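Local coordinates for FrnE protein (Deinococcus radiodurans, PDB 5CO3) that probably acts as a cytoplasmic disulfide oxidoreductase of the DsbA-like thioredoxin family, making or rearranging disulfide bonds in other proteins, at residues 129-132 and 133-137. Numbering follows the deposited sequence.
Sequences KERL and LRAYM
The guanidinium groups of Arg131 and Arg134 lie face to face, their centres 3.5 Å apart and their planes 12° from parallel, an i to i+3 arginine stack on helix 125-137 of the DsbA-like thioredoxin domain. Arg134 NH2 sits over one face of the Arg131 group, displaced toward its rim, while Ala135 N lies at the edge, near the plane. Over a face of the Arg134 group comes Arg131 CZ, 3.3 Å from Arg134 NH2. The stack sits among carboxylates that probably offset its two positive charges: Glu139 forms salt bridges to both arginines, and Glu155 takes Arg131 NH2. Arg131 reaches the stack because its chain, leaving with CG trans to the main-chain N (chi1 -172°), folds back at chi2 (65°). A leucine in place of Arg131 would probably cost Glu155 and Glu139 a salt bridge each and leave the Arg134 guanidinium without its flat neighbour. The backbone beneath is regular alpha helix, with i+4 hydrogen bonds such as Arg134 N to Glu130 O (3.0 Å) and Ala135 N to Arg131 O (2.9 Å). Elsewhere on the helix, Lys129 bends at chi2 and sends NZ to Ser18; its aliphatic part crosses Leu133, with CE 3.6 Å from Leu133 CD1.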
loop_
_atom_site.group_PDB
_atom_site.type_symbol
_atom_site.label_atom_id
_atom_site.label_comp_id
_atom_site.label_asym_id
_atom_site.label_seq_id
_atom_site.Cartn_x
_atom_site.Cartn_y
_atom_site.Cartn_z
ATOM N N LYS A 129 7.390 -1.170 3.347
ATOM C CA LYS A 129 5.970 -1.515 3.262
ATOM C C LYS A 129 5.814 -3.031 3.260
ATOM O O LYS A 129 5.028 -3.589 4.023
ATOM C CB LYS A 129 5.321 -0.902 2.009
ATOM C CG LYS A 129 3.893 -1.378 1.759
ATOM C CD LYS A 129 2.898 -0.732 2.717
ATOM C CE LYS A 129 1.478 -1.168 2.401
ATOM N NZ LYS A 129 0.468 -0.527 3.293
ATOM N N GLU A 130 6.585 -3.686 2.399
ATOM C CA GLU A 130 6.603 -5.140 2.300
ATOM C C GLU A 130 6.879 -5.815 3.653
ATOM O O GLU A 130 6.146 -6.717 4.067
ATOM C CB GLU A 130 7.654 -5.561 1.266
ATOM C CG GLU A 130 7.916 -7.057 1.189
ATOM C CD GLU A 130 6.830 -7.799 0.429
ATOM O OE1 GLU A 130 6.105 -7.162 -0.365
ATOM O OE2 GLU A 130 6.700 -9.019 0.629
ATOM N N ARG A 131 7.928 -5.353 4.337
ATOM C CA ARG A 131 8.322 -5.909 5.630
ATOM C C ARG A 131 7.218 -5.778 6.658
ATOM O O ARG A 131 6.946 -6.721 7.395
ATOM C CB ARG A 131 9.579 -5.216 6.151
ATOM C CG ARG A 131 10.157 -5.894 7.403
ATOM C CD ARG A 131 10.633 -7.304 7.052
ATOM N NE ARG A 131 10.928 -8.155 8.209
ATOM C CZ ARG A 131 10.025 -8.892 8.857
ATOM N NH1 ARG A 131 8.737 -8.850 8.505
ATOM N NH2 ARG A 131 10.403 -9.654 9.871
ATOM N N LEU A 132 6.580 -4.606 6.701
ATOM C CA LEU A 132 5.485 -4.367 7.635
ATOM C C LEU A 132 4.265 -5.239 7.328
ATOM O O LEU A 132 3.651 -5.787 8.238
ATOM C CB LEU A 132 5.101 -2.881 7.638
ATOM C CG LEU A 132 6.144 -2.070 8.394
ATOM C CD1 LEU A 132 6.064 -0.609 7.987
ATOM C CD2 LEU A 132 5.949 -2.232 9.922
ATOM N N LEU A 133 3.934 -5.387 6.049
ATOM C CA LEU A 133 2.805 -6.240 5.685
ATOM C C LEU A 133 3.040 -7.679 6.152
ATOM O O LEU A 133 2.140 -8.322 6.696
ATOM C CB LEU A 133 2.559 -6.190 4.164
ATOM C CG LEU A 133 1.964 -4.862 3.672
ATOM C CD1 LEU A 133 2.064 -4.758 2.137
ATOM C CD2 LEU A 133 0.510 -4.736 4.139
ATOM N N ARG A 134 4.258 -8.175 5.948
ATOM C CA ARG A 134 4.607 -9.520 6.380
ATOM C C ARG A 134 4.572 -9.642 7.909
ATOM O O ARG A 134 4.039 -10.606 8.463
ATOM C CB ARG A 134 5.989 -9.907 5.837
ATOM C CG ARG A 134 6.395 -11.347 6.129
ATOM C CD ARG A 134 7.768 -11.664 5.533
ATOM N NE ARG A 134 8.744 -11.935 6.584
ATOM C CZ ARG A 134 9.998 -11.491 6.595
ATOM N NH1 ARG A 134 10.463 -10.739 5.598
ATOM N NH2 ARG A 134 10.794 -11.804 7.609
ATOM N N ALA A 135 5.129 -8.644 8.587
ATOM C CA ALA A 135 5.147 -8.647 10.044
ATOM C C ALA A 135 3.730 -8.697 10.613
ATOM O O ALA A 135 3.469 -9.377 11.594
ATOM C CB ALA A 135 5.874 -7.422 10.555
ATOM N N TYR A 136 2.818 -7.965 9.993
ATOM C CA TYR A 136 1.444 -7.892 10.478
ATOM C C TYR A 136 0.636 -9.156 10.152
ATOM O O TYR A 136 0.004 -9.756 11.023
ATOM C CB TYR A 136 0.751 -6.659 9.892
ATOM C CG TYR A 136 -0.628 -6.385 10.458
ATOM C CD1 TYR A 136 -1.748 -7.115 10.048
ATOM C CD2 TYR A 136 -0.813 -5.375 11.398
ATOM C CE1 TYR A 136 -3.013 -6.856 10.581
ATOM C CE2 TYR A 136 -2.055 -5.117 11.928
ATOM C CZ TYR A 136 -3.155 -5.848 11.517
ATOM O OH TYR A 136 -4.382 -5.541 12.064
ATOM N N MET A 137 0.653 -9.548 8.884
ATOM C CA MET A 137 -0.242 -10.597 8.406
ATOM C C MET A 137 0.225 -12.012 8.708
ATOM O O MET A 137 -0.583 -12.917 8.807
ATOM C CB MET A 137 -0.420 -10.487 6.882
ATOM C CG MET A 137 -1.063 -9.192 6.418
ATOM S SD MET A 137 -2.772 -9.002 7.011
ATOM C CE MET A 137 -2.983 -7.250 6.806
#